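Local coordinates for sorbitol dehydrogenase (Gluconobacter oxydans, PDB 5ITG), which probably oxidises D-sorbitol to L-sorbose with NADP as electron acceptor, as a two-domain enzyme of the mannitol dehydrogenase family, at residues L84-T87 with S93-R96; E238-L243 with D252-A257; E41-E46 with V228-P233; V45-E50 with E277-Q282; Y19-I24 with A100-L105. All blocks are in the same frame, centred on the assembly; numbering follows the deposited sequence.

Contact 1 (L84-T87 with S93-R96); sequences LTET and STVR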
# COMPACT_ATOMS: atom_id res chain seq x y z
N LEU A 84 -0.76 -18.89 -4.11
CA LEU A 84 -0.37 -17.84 -3.20
C LEU A 84 0.20 -18.46 -1.95
O LEU A 84 -0.50 -19.17 -1.22
CB LEU A 84 -1.58 -16.96 -2.83
CG LEU A 84 -1.32 -15.95 -1.70
CD1 LEU A 84 -0.17 -15.03 -2.08
CD2 LEU A 84 -2.59 -15.15 -1.42
N THR A 85 1.48 -18.21 -1.71
CA THR A 85 2.14 -18.72 -0.51
C THR A 85 2.07 -17.59 0.51
O THR A 85 2.31 -16.43 0.17
CB THR A 85 3.62 -19.05 -0.79
OG1 THR A 85 3.70 -20.05 -1.81
CG2 THR A 85 4.30 -19.56 0.48
N GLU A 86 1.70 -17.93 1.74
CA GLU A 86 1.61 -16.96 2.83
C GLU A 86 2.64 -17.36 3.89
O GLU A 86 2.56 -18.45 4.46
CB GLU A 86 0.20 -16.96 3.42
CG GLU A 86 -0.83 -16.38 2.46
CD GLU A 86 -2.25 -16.66 2.90
OE1 GLU A 86 -2.76 -17.76 2.61
OE2 GLU A 86 -2.87 -15.77 3.52
N THR A 87 3.60 -16.48 4.14
CA THR A 87 4.67 -16.76 5.10
C THR A 87 4.59 -15.94 6.38
O THR A 87 4.59 -14.71 6.35
CB THR A 87 6.03 -16.52 4.44
OG1 THR A 87 6.11 -17.29 3.24
CG2 THR A 87 7.16 -16.93 5.39
N SER A 93 5.08 -21.38 6.35
CA SER A 93 4.32 -20.89 5.20
C SER A 93 3.22 -21.88 4.84
O SER A 93 3.29 -23.06 5.21
CB SER A 93 5.24 -20.71 3.99
OG SER A 93 6.27 -19.77 4.25
N THR A 94 2.21 -21.40 4.13
CA THR A 94 1.11 -22.23 3.67
C THR A 94 0.88 -21.80 2.23
O THR A 94 1.20 -20.66 1.87
CB THR A 94 -0.18 -22.00 4.47
OG1 THR A 94 -0.64 -20.66 4.25
CG2 THR A 94 0.07 -22.22 5.96
N VAL A 95 0.35 -22.69 1.40
CA VAL A 95 0.10 -22.35 0.00
C VAL A 95 -1.29 -22.77 -0.45
O VAL A 95 -1.81 -23.81 -0.02
CB VAL A 95 1.17 -22.97 -0.93
CG1 VAL A 95 1.12 -24.49 -0.87
CG2 VAL A 95 0.95 -22.48 -2.36
N ARG A 96 -1.89 -21.96 -1.30
CA ARG A 96 -3.23 -22.23 -1.80
C ARG A 96 -3.38 -21.80 -3.25
O ARG A 96 -2.67 -20.90 -3.72
CB ARG A 96 -4.27 -21.50 -0.94
CG ARG A 96 -4.15 -19.98 -0.98
CD ARG A 96 -5.09 -19.34 0.02
NE ARG A 96 -6.46 -19.78 -0.19
CZ ARG A 96 -7.44 -19.66 0.70
NH1 ARG A 96 -7.19 -19.12 1.89
NH2 ARG A 96 -8.66 -20.09 0.41
O HOH W 1 -1.64 -19.77 1.33
O HOH W 2 -5.25 -18.55 3.70
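T85 lays its side chain against that of V95, the two crossing at a slant. OG1 of T85 lies 3.7 Å from CG2 of V95, while the methyl CG2 of T85 turns to S93 CB. T85 with V95 is a non-hydrogen-bonded pair of an antiparallel ladder. T87 with S93 is the other, and there OG of S93 and OG1 of T87 are 2.7 Å apart in a hydrogen bond that either hydroxyl could donate. Both hydroxyls sit beside their own backbone N (chi1 -54° for T87), which brings the two oxygens together. The hydrogen-bonded pairs alternate with these. L84 N reaches R96 O at 2.8 Å, and E86 N reaches T94 O at 2.8 Å; R96 N and T94 N return bonds to L84 O and E86 O.

E86, T94 and R96 share the other face with L84. The E86 carboxylate does not touch the R96 guanidinium directly. Water 2 bridges them, donating to E86 OE1 and accepting from R96 NH1 at the guanidinium edge. Water 1 lies 2.6 Å from E86 OE1 and also reaches L84 O. The other oxygen of E86, OE2, is held by R230 in a salt bridge. Strand 255-258 flanks 82-87 on its far edge. The arrangement is an antiparallel beta hairpin of strands 82-87 and 93-106, set into the mixed sheet of the Rossmann domain.

Contact 2 (E238-L243 with D252-A257); sequences EIAKKL and DLPLVA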
# COMPACT_ATOMS: atom_id res chain seq x y z
N GLU A 238 14.07 -16.36 -9.87
CA GLU A 238 14.65 -17.14 -8.79
C GLU A 238 13.68 -17.35 -7.64
O GLU A 238 13.67 -18.40 -7.00
CB GLU A 238 15.92 -16.48 -8.27
CG GLU A 238 16.57 -17.27 -7.14
CD GLU A 238 16.75 -18.73 -7.50
OE1 GLU A 238 17.44 -19.01 -8.51
OE2 GLU A 238 16.20 -19.60 -6.79
N ILE A 239 12.86 -16.34 -7.37
CA ILE A 239 11.88 -16.45 -6.29
C ILE A 239 10.81 -17.46 -6.69
O ILE A 239 10.41 -18.31 -5.89
CB ILE A 239 11.25 -15.07 -5.98
CG1 ILE A 239 12.33 -14.13 -5.44
CG2 ILE A 239 10.12 -15.23 -4.96
CD1 ILE A 239 11.86 -12.70 -5.22
N ALA A 240 10.34 -17.37 -7.93
CA ALA A 240 9.32 -18.28 -8.43
C ALA A 240 9.78 -19.73 -8.28
O ALA A 240 9.02 -20.59 -7.83
CB ALA A 240 9.02 -17.97 -9.89
N LYS A 241 11.03 -20.00 -8.64
CA LYS A 241 11.56 -21.36 -8.54
C LYS A 241 11.52 -21.89 -7.11
O LYS A 241 11.21 -23.07 -6.89
CB LYS A 241 12.99 -21.43 -9.08
CG LYS A 241 13.06 -21.45 -10.61
CD LYS A 241 14.46 -21.77 -11.11
CE LYS A 241 14.48 -21.86 -12.63
NZ LYS A 241 15.82 -22.20 -13.17
N LYS A 242 11.83 -21.04 -6.14
CA LYS A 242 11.81 -21.45 -4.74
C LYS A 242 10.38 -21.74 -4.29
O LYS A 242 10.13 -22.72 -3.59
CB LYS A 242 12.41 -20.35 -3.85
CG LYS A 242 13.92 -20.18 -3.99
CD LYS A 242 14.67 -21.31 -3.30
CE LYS A 242 14.49 -21.26 -1.79
NZ LYS A 242 15.31 -22.30 -1.09
N LEU A 243 9.45 -20.88 -4.68
CA LEU A 243 8.06 -21.05 -4.31
C LEU A 243 7.50 -22.36 -4.87
O LEU A 243 6.88 -23.14 -4.15
CB LEU A 243 7.23 -19.86 -4.81
CG LEU A 243 7.56 -18.51 -4.16
CD1 LEU A 243 6.70 -17.41 -4.78
CD2 LEU A 243 7.34 -18.59 -2.65
N ASP A 252 3.26 -20.83 -13.25
CA ASP A 252 3.93 -19.82 -14.06
C ASP A 252 3.79 -18.44 -13.41
O ASP A 252 4.59 -17.53 -13.68
CB ASP A 252 3.32 -19.77 -15.46
CG ASP A 252 3.91 -20.81 -16.39
OD1 ASP A 252 5.12 -20.70 -16.69
OD2 ASP A 252 3.18 -21.72 -16.82
N LEU A 253 2.79 -18.30 -12.55
CA LEU A 253 2.52 -17.03 -11.87
C LEU A 253 2.43 -17.15 -10.35
O LEU A 253 1.45 -16.71 -9.74
CB LEU A 253 1.21 -16.46 -12.42
CG LEU A 253 1.17 -16.37 -13.94
CD1 LEU A 253 -0.25 -16.21 -14.43
CD2 LEU A 253 2.05 -15.21 -14.40
N PRO A 254 3.45 -17.73 -9.71
CA PRO A 254 3.43 -17.88 -8.25
C PRO A 254 3.79 -16.58 -7.55
O PRO A 254 4.57 -15.79 -8.08
CB PRO A 254 4.48 -18.95 -8.01
CG PRO A 254 5.53 -18.55 -9.00
CD PRO A 254 4.71 -18.27 -10.26
N LEU A 255 3.22 -16.35 -6.38
CA LEU A 255 3.54 -15.15 -5.62
C LEU A 255 3.48 -15.50 -4.13
O LEU A 255 2.92 -16.53 -3.74
CB LEU A 255 2.58 -14.00 -5.95
CG LEU A 255 1.15 -13.97 -5.41
CD1 LEU A 255 0.51 -12.64 -5.79
CD2 LEU A 255 0.35 -15.13 -5.97
N VAL A 256 4.07 -14.63 -3.32
CA VAL A 256 4.12 -14.84 -1.89
C VAL A 256 3.81 -13.54 -1.15
O VAL A 256 4.08 -12.45 -1.65
CB VAL A 256 5.52 -15.38 -1.48
CG1 VAL A 256 6.60 -14.45 -2.01
CG2 VAL A 256 5.62 -15.54 0.02
N ALA A 257 3.22 -13.65 0.03
CA ALA A 257 2.88 -12.48 0.83
C ALA A 257 3.02 -12.85 2.29
O ALA A 257 3.07 -14.03 2.64
CB ALA A 257 1.44 -12.05 0.54
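Apolar packing carries the whole contact between A240 and L243 of the helix and, across from them, P254 in the loop and L255 and V256 of the strand that follows. A240 and L243 are one turn apart on the helix, so they form one short ridge. The methyl of A240 meets the proline ring at its outer corner, with A240 CB 3.6 Å from P254 CG. L243 does the rest with both branches of its fork. Its CG stands beside its own backbone N (chi1 -65°). Both methyls reach V256, and CD1 also covers the backbone at L255 and touches P254. CD2 approaches V256 CB at 3.9 Å, and the two side chains cross at about a right angle. CD1 lies 3.8 Å from L255 C and 4.2 Å from P254 CB.

Side-chain direction explains who takes part. P254 and V256 point toward the helix, whereas L255 between them points away, as expected for alternating residues of an extended chain. L255 offers only its main chain to L243.

Polar bonding is confined to each side. Within the helix, L243 N bonds to I239 O at 3.0 Å. The strand spends its backbone groups on a neighbour, L255 and A257 pairing with residues of strand 82-87. Helix 237-247 thus covers one side of strand 255-258. On the other side L255 packs against helix 35-39, so the strand is sandwiched between the two helices.

Contact 3 (E41-E46 with V228-P233); sequences EAFYVE and VDRITP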
# COMPACT_ATOMS: atom_id res chain seq x y z
N GLU A 41 -6.92 -7.99 -2.46
CA GLU A 41 -8.32 -7.95 -2.89
C GLU A 41 -8.83 -9.34 -3.31
O GLU A 41 -9.88 -9.79 -2.85
CB GLU A 41 -8.50 -6.98 -4.05
CG GLU A 41 -9.98 -6.74 -4.40
CD GLU A 41 -10.18 -5.92 -5.65
OE1 GLU A 41 -9.37 -4.99 -5.88
OE2 GLU A 41 -11.15 -6.18 -6.39
N ALA A 42 -8.10 -10.01 -4.19
CA ALA A 42 -8.51 -11.33 -4.65
C ALA A 42 -8.57 -12.31 -3.48
O ALA A 42 -9.40 -13.22 -3.45
CB ALA A 42 -7.53 -11.84 -5.72
N PHE A 43 -7.68 -12.10 -2.52
CA PHE A 43 -7.58 -12.93 -1.32
C PHE A 43 -8.85 -12.86 -0.46
O PHE A 43 -9.37 -13.89 -0.03
CB PHE A 43 -6.37 -12.49 -0.49
CG PHE A 43 -6.17 -13.27 0.78
CD1 PHE A 43 -5.64 -14.56 0.74
CD2 PHE A 43 -6.49 -12.71 2.01
CE1 PHE A 43 -5.42 -15.28 1.91
CE2 PHE A 43 -6.28 -13.42 3.19
CZ PHE A 43 -5.74 -14.71 3.14
N TYR A 44 -9.33 -11.65 -0.21
CA TYR A 44 -10.54 -11.48 0.59
C TYR A 44 -11.78 -12.01 -0.13
O TYR A 44 -12.64 -12.65 0.48
CB TYR A 44 -10.74 -10.00 0.97
CG TYR A 44 -9.80 -9.52 2.05
CD1 TYR A 44 -10.04 -9.83 3.39
CD2 TYR A 44 -8.67 -8.77 1.74
CE1 TYR A 44 -9.17 -9.40 4.40
CE2 TYR A 44 -7.79 -8.33 2.73
CZ TYR A 44 -8.04 -8.65 4.06
OH TYR A 44 -7.17 -8.22 5.03
N VAL A 45 -11.88 -11.74 -1.43
CA VAL A 45 -13.02 -12.20 -2.20
C VAL A 45 -13.07 -13.73 -2.20
O VAL A 45 -14.14 -14.33 -2.09
CB VAL A 45 -12.95 -11.67 -3.65
CG1 VAL A 45 -14.00 -12.37 -4.52
CG2 VAL A 45 -13.19 -10.16 -3.65
N GLU A 46 -11.90 -14.35 -2.30
CA GLU A 46 -11.78 -15.80 -2.31
C GLU A 46 -12.46 -16.42 -1.09
O GLU A 46 -12.99 -17.54 -1.15
CB GLU A 46 -10.30 -16.21 -2.32
CG GLU A 46 -10.05 -17.71 -2.36
CD GLU A 46 -10.10 -18.26 -3.77
OE1 GLU A 46 -10.77 -17.64 -4.63
OE2 GLU A 46 -9.47 -19.31 -4.03
N VAL A 228 -5.33 -0.16 2.85
CA VAL A 228 -4.90 -1.52 2.55
C VAL A 228 -3.45 -1.78 2.97
O VAL A 228 -2.61 -0.88 2.93
CB VAL A 228 -5.04 -1.82 1.05
CG1 VAL A 228 -6.49 -1.56 0.61
CG2 VAL A 228 -4.08 -0.93 0.25
N ASP A 229 -3.16 -3.01 3.37
CA ASP A 229 -1.81 -3.37 3.78
C ASP A 229 -1.43 -4.69 3.07
O ASP A 229 -1.99 -5.01 2.02
CB ASP A 229 -1.74 -3.54 5.31
CG ASP A 229 -0.42 -3.03 5.90
OD1 ASP A 229 0.60 -2.98 5.18
OD2 ASP A 229 -0.39 -2.71 7.11
N ARG A 230 -0.48 -5.41 3.63
CA ARG A 230 0.02 -6.69 3.13
C ARG A 230 1.19 -6.64 2.16
O ARG A 230 1.04 -6.40 0.96
CB ARG A 230 -1.07 -7.57 2.52
CG ARG A 230 -0.55 -9.00 2.34
CD ARG A 230 -1.61 -10.03 2.01
NE ARG A 230 -1.38 -11.23 2.80
CZ ARG A 230 -2.11 -12.34 2.74
NH1 ARG A 230 -3.13 -12.43 1.89
NH2 ARG A 230 -1.83 -13.36 3.54
N ILE A 231 2.37 -6.87 2.72
CA ILE A 231 3.60 -6.87 1.94
C ILE A 231 3.55 -8.03 0.96
O ILE A 231 3.37 -9.18 1.36
CB ILE A 231 4.83 -7.02 2.85
CG1 ILE A 231 4.80 -5.94 3.94
CG2 ILE A 231 6.10 -6.94 2.02
CD1 ILE A 231 4.72 -4.53 3.41
N THR A 232 3.70 -7.71 -0.32
CA THR A 232 3.67 -8.70 -1.39
C THR A 232 4.79 -8.28 -2.33
O THR A 232 4.57 -7.53 -3.28
CB THR A 232 2.32 -8.66 -2.13
OG1 THR A 232 1.27 -8.73 -1.16
CG2 THR A 232 2.20 -9.83 -3.10
N PRO A 233 6.02 -8.76 -2.07
CA PRO A 233 7.24 -8.47 -2.84
C PRO A 233 7.21 -8.85 -4.31
O PRO A 233 6.41 -9.68 -4.73
CB PRO A 233 8.32 -9.26 -2.08
CG PRO A 233 7.76 -9.39 -0.69
CD PRO A 233 6.31 -9.70 -0.98
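R230 points its guanidinium at the ring of F43, a cation-pi contact inside the Rossmann domain. It joins helix 41-46 to the loop that follows strand 226-228. V228, the end of that strand, comes first and stays clear of the helix. D229 follows; its carboxylate turns to R360, with which it forms a salt bridge.

R230 then carries the contact alone. Its backbone has a positive phi (90°), an unusual value for a residue with a side chain. The chain leaves with CG anti to the backbone N (chi1 -166°) and bends at chi3, which turns the guanidinium to F43. The group does not lie flat on the ring. Its plane stands 68° from the ring plane, so one edge is presented to the face. NH1 leads, 3.2 Å above the ring and over its centre. CZ is 4.2 Å from the ring centroid and almost on the ring normal.

Each nitrogen of the guanidinium also has an oxygen partner. NE bonds to E258 O, NH1 to A39 O, and NH2 makes a salt bridge with E86 OE2. These bonds fix the rotation of the group in a buried place, and the carboxylate of E86 probably offsets much of its charge. F43 also packs against L84 and E86 of strand 82-87.

Beyond R230, I231 gives its N-H to E258 OE2. T232 turns back along its own segment: its OG1 donates to R230 O at 3.2 Å, from well above the carbonyl plane.

Contact 4 (V45-E50 with E277-Q282); sequences VEQILE and EKAGVQ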
# COMPACT_ATOMS: atom_id res chain seq x y z
N VAL A 45 -11.88 -11.74 -1.43
CA VAL A 45 -13.02 -12.20 -2.20
C VAL A 45 -13.07 -13.73 -2.20
O VAL A 45 -14.14 -14.33 -2.09
CB VAL A 45 -12.95 -11.67 -3.65
CG1 VAL A 45 -14.00 -12.37 -4.52
CG2 VAL A 45 -13.19 -10.16 -3.65
N GLU A 46 -11.90 -14.35 -2.30
CA GLU A 46 -11.78 -15.80 -2.31
C GLU A 46 -12.46 -16.42 -1.09
O GLU A 46 -12.99 -17.54 -1.15
CB GLU A 46 -10.30 -16.21 -2.32
CG GLU A 46 -10.05 -17.71 -2.36
CD GLU A 46 -10.10 -18.26 -3.77
OE1 GLU A 46 -10.77 -17.64 -4.63
OE2 GLU A 46 -9.47 -19.31 -4.03
N GLN A 47 -12.46 -15.69 0.02
CA GLN A 47 -13.04 -16.17 1.27
C GLN A 47 -14.53 -15.93 1.46
O GLN A 47 -15.11 -16.38 2.45
CB GLN A 47 -12.27 -15.57 2.45
CG GLN A 47 -10.79 -15.90 2.44
CD GLN A 47 -10.01 -15.07 3.44
OE1 GLN A 47 -10.19 -15.21 4.65
NE2 GLN A 47 -9.15 -14.19 2.93
N ILE A 48 -15.17 -15.21 0.54
CA ILE A 48 -16.61 -14.98 0.65
C ILE A 48 -17.36 -15.54 -0.55
O ILE A 48 -18.58 -15.45 -0.63
CB ILE A 48 -16.93 -13.46 0.80
CG1 ILE A 48 -16.26 -12.66 -0.31
CG2 ILE A 48 -16.46 -12.96 2.17
CD1 ILE A 48 -16.90 -12.84 -1.68
N LEU A 49 -16.61 -16.13 -1.48
CA LEU A 49 -17.20 -16.69 -2.69
C LEU A 49 -18.08 -17.91 -2.38
O LEU A 49 -18.97 -18.26 -3.15
CB LEU A 49 -16.09 -17.07 -3.67
CG LEU A 49 -16.18 -16.52 -5.09
CD1 LEU A 49 -16.60 -15.06 -5.08
CD2 LEU A 49 -14.82 -16.67 -5.77
N GLU A 50 -17.81 -18.55 -1.25
CA GLU A 50 -18.58 -19.72 -0.83
C GLU A 50 -19.89 -19.25 -0.21
O GLU A 50 -20.79 -20.05 0.05
CB GLU A 50 -17.79 -20.53 0.20
CG GLU A 50 -17.47 -19.76 1.47
CD GLU A 50 -16.61 -20.56 2.43
OE1 GLU A 50 -17.03 -21.67 2.81
OE2 GLU A 50 -15.52 -20.07 2.80
N GLU A 277 -17.03 -8.46 5.44
CA GLU A 277 -16.78 -8.54 6.88
C GLU A 277 -16.50 -9.99 7.26
O GLU A 277 -15.65 -10.26 8.11
CB GLU A 277 -17.96 -7.99 7.68
CG GLU A 277 -19.30 -8.70 7.47
CD GLU A 277 -19.86 -8.50 6.07
OE1 GLU A 277 -19.75 -7.38 5.53
OE2 GLU A 277 -20.45 -9.46 5.52
N LYS A 278 -17.19 -10.92 6.61
CA LYS A 278 -17.01 -12.34 6.91
C LYS A 278 -15.59 -12.83 6.63
O LYS A 278 -15.18 -13.88 7.11
CB LYS A 278 -18.00 -13.18 6.10
CG LYS A 278 -19.45 -12.93 6.48
CD LYS A 278 -20.42 -13.85 5.74
CE LYS A 278 -21.86 -13.54 6.13
NZ LYS A 278 -22.84 -14.41 5.43
N ALA A 279 -14.83 -12.05 5.86
CA ALA A 279 -13.45 -12.41 5.53
C ALA A 279 -12.46 -11.57 6.32
O ALA A 279 -11.25 -11.62 6.08
CB ALA A 279 -13.21 -12.23 4.03
N GLY A 280 -12.97 -10.78 7.26
CA GLY A 280 -12.09 -9.96 8.07
C GLY A 280 -11.92 -8.53 7.61
O GLY A 280 -11.12 -7.79 8.18
N VAL A 281 -12.64 -8.13 6.56
CA VAL A 281 -12.55 -6.76 6.09
C VAL A 281 -13.27 -5.92 7.14
O VAL A 281 -14.36 -6.29 7.59
CB VAL A 281 -13.22 -6.57 4.71
CG1 VAL A 281 -13.11 -5.13 4.28
CG2 VAL A 281 -12.55 -7.48 3.68
N GLN A 282 -12.65 -4.82 7.53
CA GLN A 282 -13.22 -3.94 8.54
C GLN A 282 -13.97 -2.80 7.88
O GLN A 282 -13.38 -1.89 7.31
CB GLN A 282 -12.10 -3.43 9.45
CG GLN A 282 -11.43 -4.56 10.27
CD GLN A 282 -10.04 -4.21 10.80
OE1 GLN A 282 -9.11 -3.95 10.03
NE2 GLN A 282 -9.89 -4.23 12.13
O HOH W 3 -9.05 -13.26 6.08
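Segment 45-50, which follows on from the start of helix 41-46, meets here the short 3-10 turn 277-279 that leads toward strand 282-284. The contact therefore ties the Rossmann domain's main mixed sheet, through one of its covering helices, to the small three-stranded sheet of strands 226-228, 263-266 and 282-284. A279 is central. Its methyl points toward Q47 and I48 and touches both. CB of A279 lies 3.8 Å from Q47 CB and also 3.8 Å from I48 CG2.

I48 meets the turn with its CG2 branch. That methyl stands beside the backbone N, while CG1 takes the position between N and the carbonyl carbon (chi1 52°) and leads the rest of the side chain off. The same CG2 also grazes K278 at its CB, 4.2 Å away. The lysine's extended chain then runs off from the contact.

In the backbone beneath these residues, I48 N bonds to V45 O at 3.0 Å, an i to i+3 bond. The opposite segment is closed in the same manner by G280 N and E277 O, 2.9 Å apart. G280 has a positive phi, which lets the chain swing from the 3-10 turn into V281. Y44 of the helix packs against both A279 and V281.

Q47 adds a polar link. Its NE2 is bound back to F43 O, which steadies the amide. Water 3 bridges the segments, donating to Q47 OE1 and to A279 O at 2.7 Å each.

Contact 5 (Y19-I24 with A100-L105); sequences YDIDGI and ALRDYL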
# COMPACT_ATOMS: atom_id res chain seq x y z
N TYR A 19 -14.71 -23.55 -2.71
CA TYR A 19 -16.02 -23.38 -3.33
C TYR A 19 -16.01 -24.02 -4.72
O TYR A 19 -14.95 -24.32 -5.26
CB TYR A 19 -16.35 -21.89 -3.45
CG TYR A 19 -15.27 -21.09 -4.14
CD1 TYR A 19 -15.11 -21.14 -5.52
CD2 TYR A 19 -14.37 -20.32 -3.40
CE1 TYR A 19 -14.09 -20.44 -6.16
CE2 TYR A 19 -13.35 -19.62 -4.03
CZ TYR A 19 -13.22 -19.68 -5.40
OH TYR A 19 -12.21 -18.98 -6.02
N ASP A 20 -17.19 -24.25 -5.28
CA ASP A 20 -17.27 -24.84 -6.61
C ASP A 20 -16.87 -23.77 -7.61
O ASP A 20 -17.61 -22.80 -7.82
CB ASP A 20 -18.70 -25.31 -6.90
CG ASP A 20 -18.78 -26.24 -8.09
OD1 ASP A 20 -18.03 -26.01 -9.07
OD2 ASP A 20 -19.60 -27.18 -8.06
N ILE A 21 -15.71 -23.93 -8.23
CA ILE A 21 -15.22 -22.96 -9.19
C ILE A 21 -16.16 -22.77 -10.38
O ILE A 21 -16.15 -21.72 -11.03
CB ILE A 21 -13.81 -23.36 -9.72
CG1 ILE A 21 -13.27 -22.27 -10.65
CG2 ILE A 21 -13.89 -24.70 -10.44
CD1 ILE A 21 -11.98 -22.65 -11.34
N ASP A 22 -16.99 -23.77 -10.66
CA ASP A 22 -17.92 -23.69 -11.77
C ASP A 22 -19.19 -22.92 -11.42
O ASP A 22 -19.93 -22.49 -12.31
CB ASP A 22 -18.32 -25.10 -12.24
CG ASP A 22 -17.12 -25.95 -12.61
OD1 ASP A 22 -16.31 -25.51 -13.46
OD2 ASP A 22 -16.99 -27.06 -12.06
N GLY A 23 -19.43 -22.72 -10.13
CA GLY A 23 -20.62 -22.01 -9.71
C GLY A 23 -20.51 -20.51 -9.55
O GLY A 23 -21.53 -19.82 -9.50
N ILE A 24 -19.29 -19.98 -9.48
CA ILE A 24 -19.13 -18.55 -9.31
C ILE A 24 -19.30 -17.75 -10.60
O ILE A 24 -18.94 -18.21 -11.68
CB ILE A 24 -17.75 -18.22 -8.67
CG1 ILE A 24 -16.61 -18.63 -9.60
CG2 ILE A 24 -17.62 -18.94 -7.34
CD1 ILE A 24 -15.22 -18.28 -9.07
N ALA A 100 -10.62 -16.94 -7.47
CA ALA A 100 -11.47 -15.76 -7.62
C ALA A 100 -11.39 -15.03 -8.97
O ALA A 100 -12.38 -14.48 -9.44
CB ALA A 100 -11.20 -14.77 -6.49
N LEU A 101 -10.20 -15.02 -9.58
CA LEU A 101 -9.99 -14.35 -10.86
C LEU A 101 -10.41 -15.32 -11.96
O LEU A 101 -9.68 -16.26 -12.27
CB LEU A 101 -8.51 -13.99 -11.02
CG LEU A 101 -8.06 -13.20 -12.24
CD1 LEU A 101 -8.74 -11.83 -12.26
CD2 LEU A 101 -6.55 -13.03 -12.19
N ARG A 102 -11.57 -15.08 -12.56
CA ARG A 102 -12.10 -15.97 -13.58
C ARG A 102 -11.78 -15.64 -15.03
O ARG A 102 -12.03 -16.46 -15.92
CB ARG A 102 -13.61 -16.14 -13.40
CG ARG A 102 -14.01 -16.95 -12.17
CD ARG A 102 -13.53 -18.40 -12.27
NE ARG A 102 -12.17 -18.58 -11.77
CZ ARG A 102 -11.19 -19.19 -12.44
NH1 ARG A 102 -11.42 -19.68 -13.66
NH2 ARG A 102 -9.99 -19.32 -11.90
N ASP A 103 -11.25 -14.45 -15.29
CA ASP A 103 -10.89 -14.09 -16.65
C ASP A 103 -9.87 -12.97 -16.60
O ASP A 103 -9.87 -12.16 -15.66
CB ASP A 103 -12.12 -13.62 -17.44
CG ASP A 103 -11.99 -13.89 -18.94
OD1 ASP A 103 -10.84 -14.00 -19.43
OD2 ASP A 103 -13.03 -13.97 -19.62
N TYR A 104 -9.00 -12.94 -17.59
CA TYR A 104 -7.97 -11.91 -17.68
C TYR A 104 -7.99 -11.37 -19.11
O TYR A 104 -7.66 -12.08 -20.06
CB TYR A 104 -6.60 -12.51 -17.37
CG TYR A 104 -5.47 -11.51 -17.30
CD1 TYR A 104 -5.01 -10.86 -18.45
CD2 TYR A 104 -4.86 -11.20 -16.09
CE1 TYR A 104 -3.96 -9.93 -18.39
CE2 TYR A 104 -3.81 -10.27 -16.02
CZ TYR A 104 -3.37 -9.65 -17.17
OH TYR A 104 -2.35 -8.73 -17.09
N LEU A 105 -8.40 -10.12 -19.26
CA LEU A 105 -8.49 -9.50 -20.57
C LEU A 105 -7.47 -8.41 -20.80
O LEU A 105 -7.17 -7.62 -19.91
CB LEU A 105 -9.88 -8.89 -20.80
CG LEU A 105 -11.09 -9.81 -20.94
CD1 LEU A 105 -11.33 -10.59 -19.67
CD2 LEU A 105 -12.31 -8.96 -21.28
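The two backbones stay well apart: the loop 19-24 faces the start of strand 101-105 with I21 CA and A100 CA, its nearest pair, 8.3 Å from each other. The gap is filled by side chains. R102 is the centre of the contact and is met by two isoleucines from different directions. I21 CD1 comes down on the face of the guanidinium, 3.7 Å from R102 CZ and over the middle of the group. I24 takes the aliphatic part instead, with CD1 3.6 Å from both R102 CG and R102 CD. Each isoleucine crosses the arginine at about a right angle. The bends of R102 at chi2 and chi3 (-64° and 87°) fold the chain so that both parts can be reached. The guanidinium itself is held by backbone oxygens, NE by G99 O and NH2 by D79 O.

Segment 19-24 lies in the loop leading from strand 14-15 into strand 26-31 of the Rossmann domain's sheet, in which strand 93-106 pairs with 56-61. I24 reaches A56 of that neighbour too. Within the loop an Asx turn shapes the backbone: D22 N bonds to D20 OD1 at 2.9 Å. G23 N bonds to D20 O as well.

Y19 comes in at the A100 end. Its OH is 3.0 Å from A100 N, but the angle is too poor for a hydrogen bond. The hydroxyl is instead probably hydrogen-bonded to E46 OE1.

How the contacts relate
From the N terminus, loop 19-24 opens contact 5, which closes at strand 93-106. Helix 41-46 opens contacts 3 and 4 before that closure, and both close far downstream, so contact 5 crosses each of them. Contact 3 closes at 228-233 and contact 4 at 277-282. Contact 1, the hairpin, is nested inside the loops of contacts 3, 4 and 5. Contact 2 follows contact 3 in series and nests inside contact 4. Strand 255-258 lies beside 82-87, joining contacts 1 and 2 in one sheet. The salt bridge of E86 with R230 links contacts 1 and 3, while a probable hydrogen bond of E46 to Y19 links contacts 3 and 4 to contact 5.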